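Local coordinates for protein polysialic acid O-acetyltransferase (Escherichia coli, PDB 3JQY) that transfers acetyl groups from acetyl-CoA to polymeric sialic acid of the bacterial capsule, strongly preferring long chains, and assembles as a trimer of left-handed beta-helices, at residues Arg24-Asp29 / Cys44-Asn49; Asn49-Lys54 / Glu71-Thr76. All coordinates share one frame; numbering follows the deposited sequence.

Contact 1: residues Arg24-Asp29 / Cys44-Asn49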
# COMPACT_ATOMS: atom_id res chain seq x y z
N ARG B 24 16.57 -27.36 24.06
CA ARG B 24 16.49 -28.22 25.24
C ARG B 24 15.90 -29.58 24.89
O ARG B 24 15.46 -30.32 25.77
CB ARG B 24 15.72 -27.54 26.38
CG ARG B 24 14.32 -27.16 26.01
CD ARG B 24 13.88 -25.91 26.74
NE ARG B 24 12.55 -25.50 26.30
CZ ARG B 24 11.43 -25.82 26.93
NH1 ARG B 24 11.47 -26.53 28.05
NH2 ARG B 24 10.26 -25.42 26.46
N LEU B 25 15.90 -29.90 23.60
CA LEU B 25 15.51 -31.23 23.13
C LEU B 25 14.01 -31.50 23.15
O LEU B 25 13.58 -32.66 23.18
CB LEU B 25 16.25 -32.30 23.94
CG LEU B 25 17.62 -32.69 23.39
CD1 LEU B 25 18.25 -31.54 22.62
CD2 LEU B 25 18.54 -33.15 24.52
N LYS B 26 13.21 -30.44 23.12
CA LYS B 26 11.76 -30.55 23.06
C LYS B 26 11.28 -30.52 21.61
O LYS B 26 11.64 -29.62 20.85
CB LYS B 26 11.09 -29.42 23.85
CG LYS B 26 9.56 -29.48 23.84
CD LYS B 26 8.94 -28.26 24.51
CE LYS B 26 7.42 -28.34 24.49
NZ LYS B 26 6.92 -29.51 25.27
N THR B 27 10.47 -31.50 21.22
CA THR B 27 10.02 -31.59 19.83
C THR B 27 9.09 -30.42 19.46
O THR B 27 8.17 -30.09 20.22
CB THR B 27 9.31 -32.93 19.55
OG1 THR B 27 8.22 -33.09 20.46
CG2 THR B 27 10.28 -34.08 19.73
N GLN B 28 9.34 -29.81 18.31
CA GLN B 28 8.51 -28.73 17.79
C GLN B 28 8.18 -29.00 16.32
O GLN B 28 8.90 -28.55 15.43
CB GLN B 28 9.22 -27.38 17.90
CG GLN B 28 9.49 -26.94 19.33
CD GLN B 28 8.21 -26.70 20.12
OE1 GLN B 28 8.24 -26.64 21.35
NE2 GLN B 28 7.09 -26.57 19.41
N ASP B 29 7.09 -29.72 16.08
CA ASP B 29 6.78 -30.16 14.73
C ASP B 29 6.42 -29.03 13.77
O ASP B 29 6.37 -29.24 12.55
CB ASP B 29 5.67 -31.23 14.75
CG ASP B 29 4.47 -30.81 15.58
OD1 ASP B 29 4.18 -29.60 15.64
OD2 ASP B 29 3.81 -31.70 16.16
N CYS B 44 11.25 -23.22 23.17
CA CYS B 44 9.90 -23.18 22.63
C CYS B 44 8.93 -23.96 23.50
O CYS B 44 9.15 -25.14 23.77
CB CYS B 44 9.89 -23.74 21.21
SG CYS B 44 8.39 -23.36 20.27
N GLY B 45 7.86 -23.30 23.92
CA GLY B 45 6.85 -23.93 24.75
C GLY B 45 5.89 -24.81 23.96
O GLY B 45 6.12 -25.13 22.80
N ASP B 46 4.80 -25.20 24.61
CA ASP B 46 3.77 -25.99 23.94
C ASP B 46 2.85 -25.06 23.16
O ASP B 46 2.02 -24.38 23.74
CB ASP B 46 2.99 -26.81 24.96
CG ASP B 46 3.84 -27.90 25.58
OD1 ASP B 46 4.47 -28.65 24.82
OD2 ASP B 46 3.87 -28.01 26.82
N LEU B 47 3.02 -25.04 21.84
CA LEU B 47 2.30 -24.09 21.01
C LEU B 47 0.92 -24.60 20.66
O LEU B 47 0.61 -25.77 20.86
CB LEU B 47 3.08 -23.82 19.72
CG LEU B 47 4.53 -23.38 19.93
CD1 LEU B 47 5.18 -23.12 18.59
CD2 LEU B 47 4.61 -22.16 20.84
N VAL B 48 0.08 -23.70 20.15
CA VAL B 48 -1.26 -24.08 19.74
C VAL B 48 -1.53 -23.66 18.29
O VAL B 48 -1.09 -22.60 17.84
CB VAL B 48 -2.35 -23.48 20.66
CG1 VAL B 48 -2.25 -24.08 22.06
CG2 VAL B 48 -2.22 -21.97 20.73
N ASN B 49 -2.23 -24.53 17.56
CA ASN B 49 -2.63 -24.24 16.19
C ASN B 49 -1.52 -23.66 15.31
O ASN B 49 -1.77 -22.76 14.51
CB ASN B 49 -3.83 -23.29 16.20
CG ASN B 49 -4.50 -23.18 14.85
OD1 ASN B 49 -4.62 -24.17 14.11
ND2 ASN B 49 -4.95 -21.98 14.51

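Contact 2: residues Asn49-Lys54 / Glu71-Thr76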
# COMPACT_ATOMS: atom_id res chain seq x y z
N ASN B 49 -2.23 -24.53 17.56
CA ASN B 49 -2.63 -24.24 16.19
C ASN B 49 -1.52 -23.66 15.31
O ASN B 49 -1.77 -22.76 14.51
CB ASN B 49 -3.83 -23.29 16.20
CG ASN B 49 -4.50 -23.18 14.85
OD1 ASN B 49 -4.62 -24.17 14.11
ND2 ASN B 49 -4.95 -21.98 14.51
N SER B 50 -0.31 -24.19 15.45
CA SER B 50 0.87 -23.63 14.77
C SER B 50 1.33 -24.45 13.57
O SER B 50 1.19 -25.67 13.56
CB SER B 50 2.01 -23.49 15.77
OG SER B 50 1.69 -22.56 16.79
N LYS B 51 1.91 -23.78 12.58
CA LYS B 51 2.39 -24.46 11.38
C LYS B 51 3.35 -23.60 10.56
O LYS B 51 3.27 -22.37 10.58
CB LYS B 51 1.20 -24.85 10.50
CG LYS B 51 0.54 -23.68 9.82
CD LYS B 51 -0.68 -24.11 9.01
CE LYS B 51 -0.29 -25.06 7.89
NZ LYS B 51 -1.47 -25.45 7.07
N GLU B 52 4.25 -24.27 9.85
CA GLU B 52 5.05 -23.65 8.80
C GLU B 52 5.92 -22.51 9.31
O GLU B 52 6.04 -21.46 8.67
CB GLU B 52 4.14 -23.14 7.67
CG GLU B 52 3.38 -24.25 6.95
CD GLU B 52 4.26 -25.07 6.04
OE1 GLU B 52 5.43 -24.69 5.83
OE2 GLU B 52 3.77 -26.11 5.52
N ASN B 53 6.55 -22.72 10.46
CA ASN B 53 7.41 -21.70 11.06
C ASN B 53 8.88 -21.98 10.83
O ASN B 53 9.28 -23.13 10.63
CB ASN B 53 7.12 -21.59 12.55
CG ASN B 53 5.66 -21.37 12.84
OD1 ASN B 53 5.00 -22.20 13.49
ND2 ASN B 53 5.13 -20.27 12.34
N LYS B 54 9.70 -20.93 10.87
CA LYS B 54 11.13 -21.08 10.63
C LYS B 54 11.96 -20.17 11.52
O LYS B 54 11.59 -19.03 11.77
CB LYS B 54 11.44 -20.80 9.16
CG LYS B 54 10.79 -21.79 8.19
CD LYS B 54 10.38 -21.13 6.88
CE LYS B 54 11.55 -20.41 6.21
NZ LYS B 54 12.72 -21.31 6.02
N GLU B 71 0.36 -19.01 19.27
CA GLU B 71 0.07 -19.55 17.95
C GLU B 71 0.97 -18.88 16.93
O GLU B 71 0.88 -17.67 16.71
CB GLU B 71 -1.39 -19.28 17.59
CG GLU B 71 -1.74 -19.55 16.13
CD GLU B 71 -3.12 -19.03 15.77
OE1 GLU B 71 -3.22 -18.07 14.97
OE2 GLU B 71 -4.12 -19.57 16.30
N CYS B 72 1.87 -19.65 16.33
CA CYS B 72 2.74 -19.15 15.27
C CYS B 72 2.33 -19.81 13.97
O CYS B 72 2.35 -21.04 13.87
CB CYS B 72 4.20 -19.50 15.55
SG CYS B 72 4.83 -18.83 17.09
N ARG B 73 1.95 -19.01 12.99
CA ARG B 73 1.62 -19.53 11.67
C ARG B 73 2.36 -18.74 10.59
O ARG B 73 2.22 -17.52 10.48
CB ARG B 73 0.10 -19.51 11.45
CG ARG B 73 -0.66 -20.34 12.48
CD ARG B 73 -2.16 -20.15 12.38
NE ARG B 73 -2.70 -20.66 11.12
CZ ARG B 73 -3.00 -21.94 10.90
NH1 ARG B 73 -2.81 -22.85 11.84
NH2 ARG B 73 -3.50 -22.30 9.72
N TRP B 74 3.15 -19.46 9.80
CA TRP B 74 4.01 -18.84 8.80
C TRP B 74 4.86 -17.73 9.40
O TRP B 74 5.03 -16.67 8.82
CB TRP B 74 3.19 -18.34 7.60
CG TRP B 74 2.66 -19.48 6.82
CD1 TRP B 74 3.32 -20.22 5.88
CD2 TRP B 74 1.35 -20.05 6.91
NE1 TRP B 74 2.51 -21.20 5.38
CE2 TRP B 74 1.29 -21.12 6.00
CE3 TRP B 74 0.22 -19.75 7.68
CZ2 TRP B 74 0.14 -21.89 5.83
CZ3 TRP B 74 -0.92 -20.52 7.51
CH2 TRP B 74 -0.95 -21.58 6.59
N LEU B 75 5.39 -18.01 10.59
CA LEU B 75 6.33 -17.09 11.22
C LEU B 75 7.76 -17.47 10.82
O LEU B 75 8.13 -18.64 10.88
CB LEU B 75 6.18 -17.18 12.74
CG LEU B 75 7.24 -16.42 13.54
CD1 LEU B 75 7.05 -14.93 13.37
CD2 LEU B 75 7.17 -16.81 15.01
N THR B 76 8.54 -16.47 10.43
CA THR B 76 9.97 -16.64 10.16
C THR B 76 10.72 -15.65 11.04
O THR B 76 10.45 -14.46 11.00
CB THR B 76 10.32 -16.37 8.68
OG1 THR B 76 9.57 -17.24 7.83
CG2 THR B 76 11.82 -16.59 8.43
O HOH W 1 7.68 -19.45 7.68

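Contact 1: residues Arg24-Asp29 / Cys44-Asn49
Lys26 and Asp46 cross at about a right angle, and their charged ends meet in a salt bridge, Lys26 NZ lying 2.6 Å from Asp46 OD1. The ammonium comes to the syn side of the carboxylate but sits 32° out of its plane. On the way the aliphatic part of the lysine passes the backbone of the other segment, CD coming within 3.2 Å of Cys44 O. CG stands opposite the backbone N (chi1 -180°) and the chain stays extended until a last bend at chi4 that brings NZ to the acid; a long, flexible residue suits this span. A methionine here would probably leave Asp46 without its charge partner in this contact. Arg24 meets the Cys44 carbonyl that Lys26 CD passes: NH2 donates to Cys44 O over 2.9 Å, rising well above the carbonyl plane, and the bond is bent (132°). Gln28 supplies the more buried packing, its CG 3.7 Å from Cys44 CB, and the small thiol side chain of Cys44 lets the two lie close. Asp22 OD2 takes both Arg24 NE, in a salt bridge, and Cys44 N, in a hydrogen bond. Residues 24-29 form a loop running into strand 31-35; residues 44-49 leave the end of strand 41-44 and lead toward strand 53-58. Gly45 pairs by backbone with Ile66 and Val48 with Val70, tying this corner to the following coil of the beta-helix.

Contact 2: residues Asn49-Lys54 / Glu71-Thr76
Trp74 lays one face of its indole against Lys51 and Glu52, the two residues that precede Asn53 on the neighbouring coil. Glu52 CB sits over the five-membered ring, 3.6 Å from its centroid, and Lys51 CG over the six-membered ring at 4.2 Å, both as CH-pi contacts. The lysine lies alongside the indole, and a broad aromatic suits the place because its face can receive methylenes from two side chains at once. Lys51 reaches it with CG set between its backbone N and carbonyl carbon (chi1 71°), a setting that also brings CD to 3.4 Å from NH2 of Arg73, over a face of the guanidinium. Asn49 serves the other end. Its ND2 gives a nearly straight bond (167°) to Glu71 OE2, arriving from above the carboxylate plane at 3.1 Å, while its backbone O receives Arg73 NH1 at 2.9 Å in the plane of the guanidinium. The backbones run in register: Lys51 N donates to Cys72 O, Trp74 N to Lys51 O and Lys54 N to Leu75 O, and Ser50 OG accepts Cys72 N in place of a main-chain acceptor. Glu52 and Trp74 share left-handed backbone angles, as stacked corner residues may. A water bonded to Glu52 O and Thr76 OG1 adds a further link. Lys51 NZ and Arg73 NH2 stand 4.6 Å apart, a like-charge approach that probably costs some energy. What holds the segments together is the set of backbone bonds, the CH-pi contacts and the polar bonds of Asn49.

In the fold
Contacts 1 and 2 follow one another along the chain, share Asn49, and have centres about 11 Å apart. They also touch directly: Val48 O packs 3.3 Å from Glu71 CB. Residues 44-49 thus face the N-terminal repeat segment in contact 1, and the chain then continues into the coil-to-coil stacking of contact 2, so the pair traces the beginning of the left-handed beta-helix from its N-terminal loop into its parallel ladder. Their centres lie about 22 and 16 Å from the centre of the chain. Neither is touched by another subunit of the trimer, and both are away from the acetyl-CoA-binding residues, such as His147 and Lys180, inferred from relatives.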